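Local atomic coordinates of uncharacterized protein YjgB (Bacillus subtilis, PDB entry 4YGT), a protein that is of unknown function, a putative secreted lipoprotein that gave the first structure of the DUF4309 family, grouped in the PepSY clan. Residues 18-23 and 142-147; 110-115 and 131-136. All blocks are in the same frame, centred on the assembly; numbering follows the deposited sequence.

Interaction 1: 18-23 and 142-147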
loop_
_atom_site.group_PDB
_atom_site.type_symbol
_atom_site.label_atom_id
_atom_site.label_comp_id
_atom_site.label_asym_id
_atom_site.label_seq_id
_atom_site.Cartn_x
_atom_site.Cartn_y
_atom_site.Cartn_z
ATOM N N GLU A 18 -10.215 9.174 -6.309
ATOM C CA GLU A 18 -10.701 7.896 -6.840
ATOM C C GLU A 18 -9.763 6.771 -6.424
ATOM O O GLU A 18 -10.232 5.662 -6.168
ATOM C CB GLU A 18 -10.865 7.943 -8.365
ATOM C CG GLU A 18 -12.269 8.343 -8.794
ATOM C CD GLU A 18 -12.373 9.369 -9.910
ATOM O OE1 GLU A 18 -11.545 9.324 -10.851
ATOM O OE2 GLU A 18 -13.310 10.198 -9.859
ATOM N N LEU A 19 -8.452 7.079 -6.300
ATOM C CA LEU A 19 -7.431 6.139 -5.850
ATOM C C LEU A 19 -7.691 5.722 -4.393
ATOM O O LEU A 19 -7.756 4.533 -4.098
ATOM C CB LEU A 19 -6.022 6.745 -6.003
ATOM C CG LEU A 19 -4.890 5.966 -5.341
ATOM C CD1 LEU A 19 -4.684 4.602 -5.985
ATOM C CD2 LEU A 19 -3.638 6.771 -5.306
ATOM N N VAL A 20 -7.848 6.701 -3.499
ATOM C CA VAL A 20 -8.131 6.500 -2.074
ATOM C C VAL A 20 -9.421 5.674 -1.932
ATOM O O VAL A 20 -9.443 4.708 -1.159
ATOM C CB VAL A 20 -8.207 7.879 -1.360
ATOM C CG1 VAL A 20 -8.885 7.787 -0.002
ATOM C CG2 VAL A 20 -6.821 8.484 -1.219
ATOM N N LYS A 21 -10.460 6.017 -2.733
ATOM C CA LYS A 21 -11.730 5.295 -2.771
ATOM C C LYS A 21 -11.528 3.844 -3.235
ATOM O O LYS A 21 -12.061 2.934 -2.595
ATOM C CB LYS A 21 -12.763 6.000 -3.683
ATOM C CG LYS A 21 -13.361 7.295 -3.104
ATOM C CD LYS A 21 -14.564 7.811 -3.921
ATOM C CE LYS A 21 -14.192 8.552 -5.192
ATOM N NZ LYS A 21 -15.374 8.780 -6.063
ATOM N N ASN A 22 -10.740 3.619 -4.325
ATOM C CA ASN A 22 -10.511 2.280 -4.859
ATOM C C ASN A 22 -9.675 1.428 -3.871
ATOM O O ASN A 22 -9.944 0.235 -3.719
ATOM C CB ASN A 22 -9.861 2.355 -6.257
ATOM C CG ASN A 22 -9.862 1.065 -7.052
ATOM O OD1 ASN A 22 -10.700 0.162 -6.868
ATOM N ND2 ASN A 22 -8.936 0.976 -8.003
ATOM N N LEU A 23 -8.701 2.046 -3.177
ATOM C CA LEU A 23 -7.858 1.378 -2.191
ATOM C C LEU A 23 -8.681 0.931 -0.987
ATOM O O LEU A 23 -8.539 -0.209 -0.565
ATOM C CB LEU A 23 -6.719 2.286 -1.729
ATOM C CG LEU A 23 -5.590 2.556 -2.685
ATOM C CD1 LEU A 23 -4.778 3.763 -2.206
ATOM C CD2 LEU A 23 -4.669 1.346 -2.824
ATOM N N LEU A 142 -5.975 -0.496 6.338
ATOM C CA LEU A 142 -5.220 0.314 5.380
ATOM C C LEU A 142 -4.464 1.351 6.137
ATOM O O LEU A 142 -5.080 2.170 6.830
ATOM C CB LEU A 142 -6.150 1.016 4.411
ATOM C CG LEU A 142 -6.458 0.424 3.105
ATOM C CD1 LEU A 142 -7.252 1.413 2.316
ATOM C CD2 LEU A 142 -5.195 0.064 2.334
ATOM N N HIS A 143 -3.147 1.310 6.030
ATOM C CA HIS A 143 -2.252 2.215 6.721
ATOM C C HIS A 143 -1.722 3.245 5.738
ATOM O O HIS A 143 -0.853 2.913 4.928
ATOM C CB HIS A 143 -1.096 1.414 7.332
ATOM C CG HIS A 143 -1.500 0.467 8.417
ATOM N ND1 HIS A 143 -1.165 0.702 9.740
ATOM C CD2 HIS A 143 -2.153 -0.715 8.338
ATOM C CE1 HIS A 143 -1.632 -0.330 10.417
ATOM N NE2 HIS A 143 -2.235 -1.208 9.620
ATOM N N PHE A 144 -2.286 4.470 5.752
ATOM C CA PHE A 144 -1.789 5.541 4.883
ATOM C C PHE A 144 -0.628 6.225 5.603
ATOM O O PHE A 144 -0.858 6.957 6.572
ATOM C CB PHE A 144 -2.883 6.542 4.517
ATOM C CG PHE A 144 -4.000 5.979 3.689
ATOM C CD1 PHE A 144 -5.125 5.431 4.293
ATOM C CD2 PHE A 144 -3.950 6.026 2.298
ATOM C CE1 PHE A 144 -6.187 4.949 3.522
ATOM C CE2 PHE A 144 -5.001 5.523 1.527
ATOM C CZ PHE A 144 -6.120 5.003 2.146
ATOM N N VAL A 145 0.617 5.958 5.163
ATOM C CA VAL A 145 1.811 6.511 5.821
ATOM C C VAL A 145 2.202 7.849 5.153
ATOM O O VAL A 145 2.771 7.867 4.065
ATOM C CB VAL A 145 2.963 5.471 5.850
ATOM C CG1 VAL A 145 4.191 6.022 6.547
ATOM C CG2 VAL A 145 2.517 4.171 6.515
ATOM N N ILE A 146 1.897 8.963 5.839
ATOM C CA ILE A 146 2.133 10.342 5.390
ATOM C C ILE A 146 3.487 10.844 5.921
ATOM O O ILE A 146 3.822 10.659 7.096
ATOM C CB ILE A 146 0.936 11.247 5.833
ATOM C CG1 ILE A 146 -0.441 10.609 5.450
ATOM C CG2 ILE A 146 1.063 12.703 5.342
ATOM C CD1 ILE A 146 -0.980 10.827 4.006
ATOM N N GLY A 147 4.250 11.475 5.033
ATOM C CA GLY A 147 5.576 11.999 5.339
ATOM C C GLY A 147 5.581 13.321 6.077
ATOM O O GLY A 147 4.560 13.709 6.656
#

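Interaction 2: 110-115 and 131-136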
loop_
_atom_site.group_PDB
_atom_site.type_symbol
_atom_site.label_atom_id
_atom_site.label_comp_id
_atom_site.label_asym_id
_atom_site.label_seq_id
_atom_site.Cartn_x
_atom_site.Cartn_y
_atom_site.Cartn_z
ATOM N N GLU A 110 -6.263 15.343 4.471
ATOM C CA GLU A 110 -7.542 16.021 4.261
ATOM C C GLU A 110 -8.361 15.311 3.168
ATOM O O GLU A 110 -9.578 15.198 3.321
ATOM C CB GLU A 110 -7.360 17.533 3.958
ATOM C CG GLU A 110 -6.793 17.872 2.586
ATOM C CD GLU A 110 -5.806 19.020 2.550
ATOM O OE1 GLU A 110 -6.229 20.174 2.804
ATOM O OE2 GLU A 110 -4.620 18.772 2.230
ATOM N N VAL A 111 -7.711 14.805 2.088
ATOM C CA VAL A 111 -8.458 14.081 1.049
ATOM C C VAL A 111 -8.957 12.766 1.662
ATOM O O VAL A 111 -10.022 12.297 1.278
ATOM C CB VAL A 111 -7.739 13.868 -0.315
ATOM C CG1 VAL A 111 -7.265 15.184 -0.929
ATOM C CG2 VAL A 111 -6.608 12.861 -0.219
ATOM N N LEU A 112 -8.227 12.234 2.669
ATOM C CA LEU A 112 -8.590 11.030 3.413
ATOM C C LEU A 112 -9.850 11.286 4.219
ATOM O O LEU A 112 -10.683 10.395 4.354
ATOM C CB LEU A 112 -7.443 10.572 4.335
ATOM C CG LEU A 112 -6.215 9.932 3.674
ATOM C CD1 LEU A 112 -5.186 9.555 4.717
ATOM C CD2 LEU A 112 -6.594 8.688 2.872
ATOM N N GLN A 113 -10.008 12.528 4.714
ATOM C CA GLN A 113 -11.182 12.972 5.455
ATOM C C GLN A 113 -12.355 13.163 4.464
ATOM O O GLN A 113 -13.415 12.576 4.680
ATOM C CB GLN A 113 -10.857 14.256 6.250
ATOM C CG GLN A 113 -12.011 14.846 7.082
ATOM C CD GLN A 113 -12.364 14.055 8.321
ATOM O OE1 GLN A 113 -11.500 13.628 9.099
ATOM N NE2 GLN A 113 -13.658 13.890 8.556
ATOM N N LYS A 114 -12.146 13.919 3.351
ATOM C CA LYS A 114 -13.173 14.185 2.317
ATOM C C LYS A 114 -13.660 12.900 1.621
ATOM O O LYS A 114 -14.791 12.861 1.123
ATOM C CB LYS A 114 -12.642 15.165 1.244
ATOM C CG LYS A 114 -13.739 15.891 0.442
ATOM C CD LYS A 114 -13.174 16.846 -0.614
ATOM C CE LYS A 114 -14.247 17.596 -1.375
ATOM N NZ LYS A 114 -14.844 18.701 -0.574
ATOM N N GLN A 115 -12.822 11.860 1.584
ATOM C CA GLN A 115 -13.215 10.649 0.894
ATOM C C GLN A 115 -13.650 9.532 1.847
ATOM O O GLN A 115 -14.687 8.919 1.593
ATOM C CB GLN A 115 -12.093 10.156 -0.040
ATOM C CG GLN A 115 -11.712 11.143 -1.158
ATOM C CD GLN A 115 -12.864 11.601 -2.025
ATOM O OE1 GLN A 115 -13.674 10.803 -2.523
ATOM N NE2 GLN A 115 -12.936 12.901 -2.255
ATOM N N ILE A 131 3.797 9.619 9.817
ATOM C CA ILE A 131 2.600 9.399 10.607
ATOM C C ILE A 131 1.621 8.550 9.767
ATOM O O ILE A 131 1.427 8.753 8.565
ATOM C CB ILE A 131 1.984 10.674 11.247
ATOM C CG1 ILE A 131 1.245 10.321 12.554
ATOM C CG2 ILE A 131 1.126 11.512 10.291
ATOM C CD1 ILE A 131 2.209 10.104 13.812
ATOM N N ASP A 132 1.103 7.535 10.403
ATOM C CA ASP A 132 0.237 6.543 9.794
ATOM C C ASP A 132 -1.240 6.771 10.159
ATOM O O ASP A 132 -1.625 6.607 11.318
ATOM C CB ASP A 132 0.737 5.177 10.288
ATOM C CG ASP A 132 -0.001 3.936 9.874
ATOM O OD1 ASP A 132 -0.870 4.028 8.980
ATOM O OD2 ASP A 132 0.287 2.868 10.447
ATOM N N TYR A 133 -2.063 7.125 9.151
ATOM C CA TYR A 133 -3.518 7.261 9.274
ATOM C C TYR A 133 -4.161 5.892 8.963
ATOM O O TYR A 133 -4.106 5.439 7.817
ATOM C CB TYR A 133 -4.030 8.340 8.312
ATOM C CG TYR A 133 -3.617 9.741 8.695
ATOM C CD1 TYR A 133 -2.385 10.256 8.305
ATOM C CD2 TYR A 133 -4.467 10.565 9.430
ATOM C CE1 TYR A 133 -2.010 11.559 8.627
ATOM C CE2 TYR A 133 -4.095 11.864 9.777
ATOM C CZ TYR A 133 -2.860 12.354 9.378
ATOM O OH TYR A 133 -2.475 13.635 9.681
ATOM N N VAL A 134 -4.694 5.195 9.986
ATOM C CA VAL A 134 -5.240 3.846 9.808
ATOM C C VAL A 134 -6.758 3.862 9.645
ATOM O O VAL A 134 -7.469 4.427 10.475
ATOM C CB VAL A 134 -4.831 2.889 10.959
ATOM C CG1 VAL A 134 -5.241 1.452 10.663
ATOM C CG2 VAL A 134 -3.346 2.967 11.252
ATOM N N TYR A 135 -7.243 3.184 8.588
ATOM C CA TYR A 135 -8.660 2.969 8.274
ATOM C C TYR A 135 -8.979 1.476 8.370
ATOM O O TYR A 135 -8.342 0.691 7.689
ATOM C CB TYR A 135 -9.003 3.514 6.869
ATOM C CG TYR A 135 -9.158 5.019 6.852
ATOM C CD1 TYR A 135 -10.383 5.615 7.128
ATOM C CD2 TYR A 135 -8.071 5.850 6.592
ATOM C CE1 TYR A 135 -10.526 7.002 7.142
ATOM C CE2 TYR A 135 -8.206 7.237 6.585
ATOM C CZ TYR A 135 -9.437 7.811 6.861
ATOM O OH TYR A 135 -9.575 9.183 6.863
ATOM N N ASP A 136 -9.927 1.078 9.243
ATOM C CA ASP A 136 -10.289 -0.334 9.374
ATOM C C ASP A 136 -11.177 -0.737 8.202
ATOM O O ASP A 136 -12.092 0.009 7.843
ATOM C CB ASP A 136 -10.969 -0.629 10.717
ATOM C CG ASP A 136 -10.064 -0.536 11.943
ATOM O OD1 ASP A 136 -8.826 -0.717 11.795
ATOM O OD2 ASP A 136 -10.599 -0.372 13.056
#

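Interaction 1: 18-23 and 142-147
Leu23 and Phe144 meet where helix 14-27 lies over strand 140-146, with Leu23 CD1 4.1 Å from Phe144 CE2. The two side chains slant across one another. One turn earlier on the helix, Val20 CG2 reaches the same ring carbon, Phe144 CE2, at 4.4 Å, so a single ring corner receives two methyl groups, both from an oblique direction. The CB of Phe144 points toward the helix, and CG lies anti to the carbonyl carbon, beside the backbone N (chi1 -65°); together these bring the ring atom CE2 to the helix.

The closer part of the contact lies at the C-terminal end of segment 18-23. There Leu142 CD1 sits 3.5 Å from the backbone oxygen Leu23 O and 4.2 Å from Leu23 CB; this is van der Waals packing, since a methyl group offers that oxygen no proper donor. The CA atoms of Leu23 and Leu142 are 8.1 Å apart, against 9.5 Å for those of Val20 and Phe144. The spacing therefore widens toward Phe144, and the side chain of Ile146 stays 8.2 Å from the helical segment. On the outer side of the helix, Glu18 and Lys21 are exposed and make no contact with the strand. The four touching residues are all buried and apolar, yet they bury just 173 Å² in total, which indicates a narrow seam.

The helix and strand segments run roughly antiparallel, at 149°, with the helix lying on one face of the sheet. His143 and Val145, alternating with the contact residues, belong to the other face. Strand 140-146 lies between strands 131-137 and 152-159; Val155 of the latter touches Leu142 and Phe144, while Leu112 of helix 109-116 packs against both Val20 and Phe144.

Interaction 2: 110-115 and 131-136
Tyr135 reaches from strand 131-137 to the backbone of helix 109-116 at Leu112. Followed outward, its CB directs the side chain toward the helix; with chi1 at -78° CG stands beside the backbone N, and the ring continues the outward course set by CB. Contact begins at Tyr135 CE2, which is 4.1 Å from Leu112 CB. Tyr135 CZ then comes to 3.8 Å from Leu112 O, a carbonyl oxygen that stands obliquely to the ring. At the tip, Tyr135 OH is 3.6 Å from Leu112 CB and 3.0 Å from Leu112 O. The second distance is short, but the hydroxyl's hydrogen bond is with Gly117 O, just beyond the end of the helix.

The helix and strand segments run almost in the same direction, 13° apart, with axes 10.9 Å from each other at closest approach. Helices packed on one face of an antiparallel sheet make this an alpha+beta layering, in which alternate strand residues, Tyr133 and Tyr135, face the helix. A phenylalanine in place of Tyr135 would probably leave Gly117 O without its hydroxyl partner, so that the C-terminal end of the helix would be less firmly tied to the sheet.

Leu112 serves both tyrosines: its CB is engaged by Tyr135, while Leu112 CD1 extends to Tyr133 CB at 4.0 Å. This second approach is oblique and involves little of the Tyr133 ring, whose residue loses only 20 Å² to the helix against 59 Å² for Tyr135. Tyr133 is partly exposed and also packs on Val122 and Ile146. Val119, in the loop leading back from the helix to the sheet, touches the side chains of both tyrosines.

Interactions 1 and 2 have centres about 7 Å apart and share one antiparallel sheet. Along the chain the order is 18-23, 110-115, 131-136, 142-147, so interaction 2 is nested inside the loop closed by interaction 1. Strands 131-137 and 140-146 are successive and adjacent, forming a hairpin: Ile146 N lies 2.8 Å from Ile131 O, and His143 ND1 lies 2.7 Å from Asp132 OD2, both probable hydrogen bonds. The helices also meet, Lys21 CD packing 3.4 Å from Gln115 OE1. An early helix and a late one thus cover neighbouring strands within the same DUF4309 domain, and the chain's N-terminal helix is joined to strands near its C-terminus.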